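Local structure of dinitrogenase iron-molybdenum cofactor biosynthesis domain-containing protein (Pyrococcus horikoshii, 2YX6) at residues F27-I32 with N57-H62; K65-Y70 with L83-V88; T89-R94 with L107-D112. The protein is of uncharacterised function but binds ADP, and belongs to the family of dinitrogenase iron-molybdenum cofactor biosynthesis proteins. One frame throughout, in Å; residues are numbered along the deposited sequence.

Contacts 1 and 2 lie in the buried interior, while contact 3 is only partly buried and has two exposed side chains. Contact 1 sets a helix on the sheet through aromatic and aliphatic groups, with no hydrogen bond between its segments. Contact 2 lies within the same sheet and rests on a ladder of backbone bonds. Contact 3 joins two loops by one backbone bond and some apolar packing. Contacts 1 and 2 touch where Ile59 CG2 packs on Val67 CG2. Contacts 2 and 3 meet at Tyr70, whose hydroxyl probably bonds to Asp110 OD2. Contacts 1 and 3 do not touch; their centres are about 19 Å apart.

Contact 1 (F27-I32 with N57-H62); sequences FVFVDI and NFIKDH
Phe27 meets Ile59 and Phe58 of the helix. Its CD1 lies 3.5 Å from Ile59 CD1, and the two side chains cross at about a right angle. The approach to Phe58 is looser: Phe27 CD2 is 4.3 Å from Phe58 CE2. Phe21 also meets the Phe27 ring, with the planes steeply inclined.

Val28 packs instead on Ile95 of helix 95-103.

Phe29 points the same way as Phe27 and buries more of its surface in the contact. His62 CB sits over one face of its ring, 3.4 Å from Phe29 CE1. The imidazole continues from there as an offset stack on the phenyl ring, with the centroids 4.9 Å apart and the planes at 16°. Phe58 CE2 reaches the Phe29 ring at its edge. Ile59 CD1 comes within 3.5 Å of Phe29 CZ, so this one methyl touches both phenylalanine rings. Ile59 CG1 stands anti to the carbonyl carbon (chi1 -62°), and the bend at chi2 carries CD1 toward the strand.

The His62 ring is held from the helix side. Its ND1 donates to Phe58 O at 3.0 Å, with the acceptor close to the ring plane. This bond helps fix the rotation of the imidazole. The backbone N of His62 bonds to the same oxygen from the opposite face of the carbonyl plane and keeps the chain close to the helix end.

Val30 packs on Ile99 of helix 95-103. Asp31 forms a salt bridge with Arg2, which also bonds to His62 O.

Contact 1 thus packs helix 54-61 on one face of the mixed sheet, and helix 95-103 lies on the other. This three-layer alpha/beta/alpha build, with strand order 3-2-1-4-5, is consistent with the ribonuclease H-like fold of the family.

Contact 2 (K65-Y70 with L83-V88); sequences KIVLTY and LGISVV
Val67 bonds to the neighbouring strand through both its N and its O. Its N donates to Ser86 O at 2.9 Å, and its O accepts from Val88 N at 2.7 Å. Ser86 N to Lys65 O and Thr69 N to Val88 O complete the parallel ladder. Thr69 OG1 adds a bond of 3.2 Å to Val88 O from above the carbonyl plane, so that oxygen has two donors. The hydroxyl gets there by standing between its own N and carbonyl carbon (chi1 67°).

Leu68 and Val88 lie side by side, and Leu68 CD2 presses tightly on Val88 CG2 at 3.5 Å. On the face that carries Val67 and Val87, Val67 CG2 meets CG2 of Ile85, just before the strand, at 3.8 Å. These strands and helix 74-82 form a beta-alpha-beta unit, and Val87 is an ADP-binding residue. Phe80 of that helix packs on Val67, Ile85 and Val87.

A water donates to Lys65 O and Gly84 O and accepts from Ser86 OG. Gly84, with positive phi, closes the helix in a Schellman motif and leads into the strand. Farther out, Ser86 and Val88 pack on Val88 and Ser86 of the second subunit, respectively.

Contact 3 (T89-R94 with L107-D112); sequences TGVYGR and LKIDYD
The two loops run nearly at right angles, their end-to-end directions 94° apart, and one straight bond of 2.7 Å joins Asp110 N to Gly90 O. The same oxygen receives a CA-H contact from Ile109 CA at 3.4 Å. Gly90 has positive phi, and a CB there would clash with Ile109 CG2.

Both methyls of Ile109 take part. CG2 lies 3.8 Å from Thr89 O and CD1 lies 4.0 Å from Val91 CG2. With both methyls gone, as in an alanine here, Val91 CG2 would probably lose this neighbour and a gap is likely to open beside Thr89 O. Leu107 CD2 touches the same Val91 methyl more loosely.

The Tyr92 ring stands across the second loop. Its CG lies between the backbone N and the carbonyl carbon (chi1 57°), which turns the ring toward residues 108 to 110. CE1 comes 3.4 Å from Lys108 O, and the ring edge faces Asp110 N. Asp110 CB meets Tyr92 CD1, and its carboxylate is turned 79° from the ring. OD1 accepts from Asp112 N in an Asx turn, while OD2 bonds to the Tyr70 hydroxyl. The carboxylate is thus held at both oxygens.

The first loop runs from strand 86-88 to helix 95-103, and the second follows that helix. Val91 packs on Val98 and Leu107 on Ala101 and Phe102 of the helix. Leu107 and Ile109 also pack on Asn81, in helix 74-82 of the second subunit. Gly90 and Val91 bond through their backbones to Tyr70 and Thr69, just past strand 66-68.

Contact 1 (F27-I32 with N57-H62)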
loop_
_atom_site.group_PDB
_atom_site.type_symbol
_atom_site.label_atom_id
_atom_site.label_comp_id
_atom_site.label_asym_id
_atom_site.label_seq_id
_atom_site.Cartn_x
_atom_site.Cartn_y
_atom_site.Cartn_z
ATOM N N PHE A 27 9.339 10.202 -12.135
ATOM C CA PHE A 27 8.525 9.158 -11.554
ATOM C C PHE A 27 8.199 8.210 -12.666
ATOM O O PHE A 27 7.974 8.624 -13.804
ATOM C CB PHE A 27 7.238 9.700 -10.950
ATOM C CG PHE A 27 7.373 10.075 -9.491
ATOM C CD1 PHE A 27 6.986 9.175 -8.488
ATOM C CD2 PHE A 27 7.980 11.266 -9.119
ATOM C CE1 PHE A 27 7.154 9.500 -7.146
ATOM C CE2 PHE A 27 8.167 11.588 -7.753
ATOM C CZ PHE A 27 7.740 10.737 -6.804
ATOM N N VAL A 28 8.112 6.942 -12.316
ATOM C CA VAL A 28 7.649 5.890 -13.234
ATOM C C VAL A 28 6.324 5.300 -12.746
ATOM O O VAL A 28 6.197 4.918 -11.607
ATOM C CB VAL A 28 8.725 4.755 -13.295
ATOM C CG1 VAL A 28 8.294 3.594 -14.183
ATOM C CG2 VAL A 28 10.063 5.302 -13.701
ATOM N N PHE A 29 5.337 5.229 -13.628
ATOM C CA PHE A 29 3.986 4.741 -13.345
ATOM C C PHE A 29 3.867 3.446 -14.117
ATOM O O PHE A 29 4.082 3.408 -15.339
ATOM C CB PHE A 29 2.920 5.767 -13.805
ATOM C CG PHE A 29 2.955 7.018 -13.036
ATOM C CD1 PHE A 29 2.279 7.104 -11.824
ATOM C CD2 PHE A 29 3.749 8.075 -13.435
ATOM C CE1 PHE A 29 2.325 8.278 -11.053
ATOM C CE2 PHE A 29 3.806 9.265 -12.657
ATOM C CZ PHE A 29 3.054 9.353 -11.482
ATOM N N VAL A 30 3.557 2.383 -13.408
ATOM C CA VAL A 30 3.533 1.077 -14.055
ATOM C C VAL A 30 2.167 0.462 -13.879
ATOM O O VAL A 30 1.713 0.252 -12.704
ATOM C CB VAL A 30 4.542 0.083 -13.395
ATOM C CG1 VAL A 30 4.435 -1.285 -14.160
ATOM C CG2 VAL A 30 5.989 0.650 -13.455
ATOM N N ASP A 31 1.515 0.141 -15.000
ATOM C CA ASP A 31 0.252 -0.543 -14.958
ATOM C C ASP A 31 0.406 -2.038 -14.953
ATOM O O ASP A 31 0.937 -2.625 -15.911
ATOM C CB ASP A 31 -0.612 -0.178 -16.148
ATOM C CG ASP A 31 -1.172 1.184 -16.012
ATOM O OD1 ASP A 31 -0.377 2.128 -15.869
ATOM O OD2 ASP A 31 -2.408 1.299 -16.064
ATOM N N ILE A 32 -0.078 -2.652 -13.883
ATOM C CA ILE A 32 0.125 -4.093 -13.698
ATOM C C ILE A 32 -1.253 -4.778 -13.769
ATOM O O ILE A 32 -2.238 -4.335 -13.148
ATOM C CB ILE A 32 0.940 -4.379 -12.413
ATOM C CG1 ILE A 32 2.348 -3.831 -12.634
ATOM C CG2 ILE A 32 1.032 -5.916 -12.125
ATOM C CD1 ILE A 32 3.256 -3.712 -11.386
ATOM N N ASN A 57 -0.433 14.649 -4.408
ATOM C CA ASN A 57 -1.540 14.996 -5.258
ATOM C C ASN A 57 -1.118 14.730 -6.672
ATOM O O ASN A 57 -1.895 14.286 -7.459
ATOM C CB ASN A 57 -1.915 16.477 -5.068
ATOM C CG ASN A 57 -2.924 16.704 -3.907
ATOM O OD1 ASN A 57 -3.719 15.822 -3.542
ATOM N ND2 ASN A 57 -2.944 17.920 -3.400
ATOM N N PHE A 58 0.123 15.010 -6.988
ATOM C CA PHE A 58 0.685 14.649 -8.293
ATOM C C PHE A 58 0.478 13.168 -8.572
ATOM O O PHE A 58 -0.083 12.785 -9.599
ATOM C CB PHE A 58 2.172 15.000 -8.284
ATOM C CG PHE A 58 2.900 14.589 -9.511
ATOM C CD1 PHE A 58 2.692 15.244 -10.685
ATOM C CD2 PHE A 58 3.751 13.480 -9.497
ATOM C CE1 PHE A 58 3.355 14.851 -11.851
ATOM C CE2 PHE A 58 4.400 13.081 -10.632
ATOM C CZ PHE A 58 4.201 13.782 -11.832
ATOM N N ILE A 59 0.871 12.328 -7.606
ATOM C CA ILE A 59 0.712 10.860 -7.741
ATOM C C ILE A 59 -0.766 10.434 -7.890
ATOM O O ILE A 59 -1.118 9.754 -8.848
ATOM C CB ILE A 59 1.479 10.143 -6.594
ATOM C CG1 ILE A 59 2.962 10.471 -6.701
ATOM C CG2 ILE A 59 1.262 8.673 -6.626
ATOM C CD1 ILE A 59 3.574 10.060 -8.092
ATOM N N LYS A 60 -1.639 10.881 -6.986
ATOM C CA LYS A 60 -3.071 10.630 -7.059
ATOM C C LYS A 60 -3.670 11.062 -8.399
ATOM O O LYS A 60 -4.399 10.320 -9.026
ATOM C CB LYS A 60 -3.791 11.327 -5.913
ATOM C CG LYS A 60 -5.246 10.785 -5.699
ATOM C CD LYS A 60 -6.025 11.623 -4.690
ATOM C CE LYS A 60 -7.465 11.137 -4.431
ATOM N NZ LYS A 60 -8.330 12.200 -3.729
ATOM N N ASP A 61 -3.281 12.250 -8.868
ATOM C CA ASP A 61 -3.757 12.766 -10.157
ATOM C C ASP A 61 -3.340 11.885 -11.338
ATOM O O ASP A 61 -3.978 11.911 -12.369
ATOM C CB ASP A 61 -3.272 14.187 -10.386
ATOM C CG ASP A 61 -3.868 15.189 -9.364
ATOM O OD1 ASP A 61 -4.960 14.900 -8.806
ATOM O OD2 ASP A 61 -3.207 16.247 -9.112
ATOM N N HIS A 62 -2.256 11.132 -11.174
ATOM C CA HIS A 62 -1.842 10.148 -12.161
ATOM C C HIS A 62 -2.411 8.750 -11.994
ATOM O O HIS A 62 -2.060 7.853 -12.736
ATOM C CB HIS A 62 -0.329 10.129 -12.241
ATOM C CG HIS A 62 0.221 11.265 -13.058
ATOM N ND1 HIS A 62 0.315 12.551 -12.569
ATOM C CD2 HIS A 62 0.656 11.315 -14.344
ATOM C CE1 HIS A 62 0.826 13.339 -13.503
ATOM N NE2 HIS A 62 1.039 12.613 -14.590
#

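Contact 2 (K65-Y70 with L83-V88)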
loop_
_atom_site.group_PDB
_atom_site.type_symbol
_atom_site.label_atom_id
_atom_site.label_comp_id
_atom_site.label_asym_id
_atom_site.label_seq_id
_atom_site.Cartn_x
_atom_site.Cartn_y
_atom_site.Cartn_z
ATOM N N LYS A 65 -2.158 3.994 -7.129
ATOM C CA LYS A 65 -2.782 3.677 -5.849
ATOM C C LYS A 65 -1.751 3.073 -4.913
ATOM O O LYS A 65 -1.983 2.946 -3.723
ATOM C CB LYS A 65 -3.946 2.685 -6.055
ATOM C CG LYS A 65 -5.026 3.206 -7.047
ATOM C CD LYS A 65 -6.430 2.784 -6.594
ATOM C CE LYS A 65 -6.814 3.486 -5.307
ATOM N NZ LYS A 65 -6.678 4.969 -5.519
ATOM N N ILE A 66 -0.592 2.731 -5.463
ATOM C CA ILE A 66 0.526 2.264 -4.640
ATOM C C ILE A 66 1.804 3.007 -5.023
ATOM O O ILE A 66 2.054 3.274 -6.162
ATOM C CB ILE A 66 0.761 0.731 -4.795
ATOM C CG1 ILE A 66 -0.492 -0.013 -4.354
ATOM C CG2 ILE A 66 2.017 0.287 -3.981
ATOM C CD1 ILE A 66 -0.293 -1.504 -4.159
ATOM N N VAL A 67 2.604 3.349 -4.032
ATOM C CA VAL A 67 3.900 3.998 -4.254
ATOM C C VAL A 67 4.985 3.114 -3.643
ATOM O O VAL A 67 4.883 2.738 -2.452
ATOM C CB VAL A 67 3.909 5.381 -3.577
ATOM C CG1 VAL A 67 5.298 6.003 -3.634
ATOM C CG2 VAL A 67 2.832 6.276 -4.183
ATOM N N LEU A 68 6.008 2.799 -4.431
ATOM C CA LEU A 68 7.156 2.090 -3.923
ATOM C C LEU A 68 8.296 3.044 -3.761
ATOM O O LEU A 68 8.740 3.595 -4.742
ATOM C CB LEU A 68 7.617 0.981 -4.893
ATOM C CG LEU A 68 6.464 -0.002 -5.266
ATOM C CD1 LEU A 68 6.982 -1.018 -6.259
ATOM C CD2 LEU A 68 5.882 -0.717 -3.976
ATOM N N THR A 69 8.811 3.190 -2.537
ATOM C CA THR A 69 9.938 4.097 -2.341
ATOM C C THR A 69 11.022 3.475 -1.477
ATOM O O THR A 69 10.806 2.447 -0.840
ATOM C CB THR A 69 9.508 5.373 -1.583
ATOM O OG1 THR A 69 9.152 4.976 -0.272
ATOM C CG2 THR A 69 8.349 6.095 -2.220
ATOM N N TYR A 70 12.195 4.119 -1.489
ATOM C CA TYR A 70 13.266 3.821 -0.556
ATOM C C TYR A 70 12.947 4.607 0.725
ATOM O O TYR A 70 12.255 4.121 1.616
ATOM C CB TYR A 70 14.628 4.208 -1.154
ATOM C CG TYR A 70 15.775 3.792 -0.224
ATOM C CD1 TYR A 70 16.547 4.737 0.433
ATOM C CD2 TYR A 70 16.034 2.446 0.022
ATOM C CE1 TYR A 70 17.567 4.348 1.346
ATOM C CE2 TYR A 70 17.057 2.040 0.891
ATOM C CZ TYR A 70 17.850 3.017 1.547
ATOM O OH TYR A 70 18.887 2.612 2.432
ATOM N N LEU A 83 -5.101 10.089 1.216
ATOM C CA LEU A 83 -5.595 10.075 -0.174
ATOM C C LEU A 83 -5.854 8.642 -0.666
ATOM O O LEU A 83 -6.073 8.374 -1.878
ATOM C CB LEU A 83 -4.549 10.737 -1.038
ATOM C CG LEU A 83 -4.310 12.248 -0.802
ATOM C CD1 LEU A 83 -3.356 12.680 -1.898
ATOM C CD2 LEU A 83 -5.610 13.111 -0.825
ATOM N N GLY A 84 -5.797 7.703 0.267
ATOM C CA GLY A 84 -6.188 6.299 -0.044
ATOM C C GLY A 84 -5.074 5.680 -0.846
ATOM O O GLY A 84 -5.314 4.749 -1.622
ATOM N N ILE A 85 -3.864 6.229 -0.706
ATOM C CA ILE A 85 -2.685 5.680 -1.390
ATOM C C ILE A 85 -1.693 5.003 -0.392
ATOM O O ILE A 85 -1.395 5.563 0.654
ATOM C CB ILE A 85 -1.983 6.748 -2.244
ATOM C CG1 ILE A 85 -2.928 7.354 -3.310
ATOM C CG2 ILE A 85 -0.746 6.207 -2.905
ATOM C CD1 ILE A 85 -2.226 8.416 -4.062
ATOM N N SER A 86 -1.249 3.798 -0.735
ATOM C CA SER A 86 -0.421 2.966 0.134
ATOM C C SER A 86 0.983 3.195 -0.261
ATOM O O SER A 86 1.257 3.345 -1.428
ATOM C CB SER A 86 -0.729 1.471 -0.115
ATOM O OG SER A 86 -2.078 1.304 0.243
ATOM N N VAL A 87 1.893 3.157 0.684
ATOM C CA VAL A 87 3.285 3.441 0.374
ATOM C C VAL A 87 4.095 2.228 0.860
ATOM O O VAL A 87 3.849 1.743 1.977
ATOM C CB VAL A 87 3.771 4.773 1.118
ATOM C CG1 VAL A 87 5.346 5.076 0.922
ATOM C CG2 VAL A 87 2.946 5.992 0.736
ATOM N N VAL A 88 5.066 1.771 0.070
ATOM C CA VAL A 88 6.038 0.764 0.511
ATOM C C VAL A 88 7.419 1.438 0.600
ATOM O O VAL A 88 7.845 2.101 -0.371
ATOM C CB VAL A 88 6.130 -0.456 -0.485
ATOM C CG1 VAL A 88 7.145 -1.520 0.061
ATOM C CG2 VAL A 88 4.762 -1.076 -0.682
HETATM O O HOH W 1 -3.883 2.173 -1.968
HETATM O O HOH W 2 -7.034 7.755 -4.351
#

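Contact 3 (T89-R94 with L107-D112)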
loop_
_atom_site.group_PDB
_atom_site.type_symbol
_atom_site.label_atom_id
_atom_site.label_comp_id
_atom_site.label_asym_id
_atom_site.label_seq_id
_atom_site.Cartn_x
_atom_site.Cartn_y
_atom_site.Cartn_z
ATOM N N THR A 89 8.061 1.324 1.777
ATOM C CA THR A 89 9.374 1.936 2.042
ATOM C C THR A 89 10.438 0.875 2.064
ATOM O O THR A 89 10.120 -0.296 2.160
ATOM C CB THR A 89 9.398 2.670 3.408
ATOM O OG1 THR A 89 9.191 1.724 4.473
ATOM C CG2 THR A 89 8.310 3.740 3.445
ATOM N N GLY A 90 11.704 1.287 1.925
ATOM C CA GLY A 90 12.842 0.333 1.877
ATOM C C GLY A 90 13.142 -0.367 0.547
ATOM O O GLY A 90 13.983 -1.232 0.475
ATOM N N VAL A 91 12.479 0.051 -0.522
ATOM C CA VAL A 91 12.668 -0.544 -1.849
ATOM C C VAL A 91 13.840 0.142 -2.541
ATOM O O VAL A 91 13.920 1.346 -2.587
ATOM C CB VAL A 91 11.358 -0.426 -2.701
ATOM C CG1 VAL A 91 11.506 -1.155 -3.996
ATOM C CG2 VAL A 91 10.162 -0.981 -1.916
ATOM N N TYR A 92 14.758 -0.625 -3.111
ATOM C CA TYR A 92 15.901 -0.049 -3.845
ATOM C C TYR A 92 16.200 -0.916 -5.033
ATOM O O TYR A 92 15.741 -2.069 -5.096
ATOM C CB TYR A 92 17.139 -0.059 -2.938
ATOM C CG TYR A 92 17.466 -1.431 -2.450
ATOM C CD1 TYR A 92 16.796 -1.972 -1.379
ATOM C CD2 TYR A 92 18.438 -2.205 -3.072
ATOM C CE1 TYR A 92 17.097 -3.233 -0.929
ATOM C CE2 TYR A 92 18.736 -3.500 -2.623
ATOM C CZ TYR A 92 18.067 -3.977 -1.551
ATOM O OH TYR A 92 18.289 -5.244 -1.101
ATOM N N GLY A 93 17.033 -0.381 -5.931
ATOM C CA GLY A 93 17.538 -1.120 -7.068
ATOM C C GLY A 93 16.913 -0.682 -8.377
ATOM O O GLY A 93 16.181 0.342 -8.423
ATOM N N ARG A 94 17.122 -1.507 -9.419
ATOM C CA ARG A 94 16.646 -1.142 -10.767
ATOM C C ARG A 94 15.163 -1.306 -10.749
ATOM O O ARG A 94 14.643 -2.308 -10.263
ATOM C CB ARG A 94 17.167 -2.082 -11.845
ATOM C CG ARG A 94 17.215 -1.501 -13.225
ATOM C CD ARG A 94 17.802 -2.548 -14.087
ATOM N NE ARG A 94 18.063 -2.229 -15.492
ATOM C CZ ARG A 94 19.090 -1.538 -15.992
ATOM N NH1 ARG A 94 20.011 -0.932 -15.222
ATOM N NH2 ARG A 94 19.187 -1.432 -17.317
ATOM N N LEU A 107 9.664 -9.003 -2.544
ATOM C CA LEU A 107 10.283 -7.726 -2.698
ATOM C C LEU A 107 11.469 -7.753 -1.747
ATOM O O LEU A 107 11.367 -8.342 -0.664
ATOM C CB LEU A 107 9.254 -6.641 -2.360
ATOM C CG LEU A 107 9.271 -5.371 -3.161
ATOM C CD1 LEU A 107 9.298 -5.804 -4.553
ATOM C CD2 LEU A 107 8.020 -4.573 -2.871
ATOM N N LYS A 108 12.585 -7.150 -2.168
ATOM C CA LYS A 108 13.781 -6.995 -1.322
ATOM C C LYS A 108 13.802 -5.666 -0.580
ATOM O O LYS A 108 13.992 -4.642 -1.184
ATOM C CB LYS A 108 15.021 -7.123 -2.179
ATOM C CG LYS A 108 15.361 -8.632 -2.463
ATOM C CD LYS A 108 16.323 -8.799 -3.660
ATOM C CE LYS A 108 17.347 -9.957 -3.439
ATOM N NZ LYS A 108 16.721 -11.289 -3.053
ATOM N N ILE A 109 13.617 -5.693 0.730
ATOM C CA ILE A 109 13.441 -4.439 1.510
ATOM C C ILE A 109 14.665 -4.113 2.332
ATOM O O ILE A 109 15.199 -4.988 3.004
ATOM C CB ILE A 109 12.236 -4.569 2.528
ATOM C CG1 ILE A 109 10.908 -4.912 1.800
ATOM C CG2 ILE A 109 12.095 -3.308 3.349
ATOM C CD1 ILE A 109 10.669 -4.076 0.563
ATOM N N ASP A 110 15.120 -2.864 2.291
ATOM C CA ASP A 110 16.188 -2.418 3.162
ATOM C C ASP A 110 15.579 -1.984 4.479
ATOM O O ASP A 110 15.144 -0.791 4.640
ATOM C CB ASP A 110 16.913 -1.235 2.525
ATOM C CG ASP A 110 18.151 -0.833 3.296
ATOM O OD1 ASP A 110 18.328 -1.309 4.449
ATOM O OD2 ASP A 110 18.954 -0.052 2.735
ATOM N N TYR A 111 15.586 -2.923 5.439
ATOM C CA TYR A 111 14.977 -2.706 6.743
ATOM C C TYR A 111 15.560 -1.496 7.420
ATOM O O TYR A 111 14.893 -0.891 8.266
ATOM C CB TYR A 111 15.126 -3.942 7.662
ATOM C CG TYR A 111 14.503 -5.185 7.081
ATOM C CD1 TYR A 111 13.156 -5.448 7.260
ATOM C CD2 TYR A 111 15.248 -6.078 6.334
ATOM C CE1 TYR A 111 12.548 -6.592 6.726
ATOM C CE2 TYR A 111 14.651 -7.245 5.776
ATOM C CZ TYR A 111 13.297 -7.484 5.982
ATOM O OH TYR A 111 12.678 -8.592 5.433
ATOM N N ASP A 112 16.808 -1.159 7.065
ATOM C CA ASP A 112 17.550 -0.127 7.783
ATOM C C ASP A 112 17.608 1.185 7.021
ATOM O O ASP A 112 18.497 2.013 7.278
ATOM C CB ASP A 112 18.988 -0.587 8.066
ATOM C CG ASP A 112 19.091 -1.644 9.172
ATOM O OD1 ASP A 112 20.061 -2.431 9.072
ATOM O OD2 ASP A 112 18.262 -1.695 10.116
#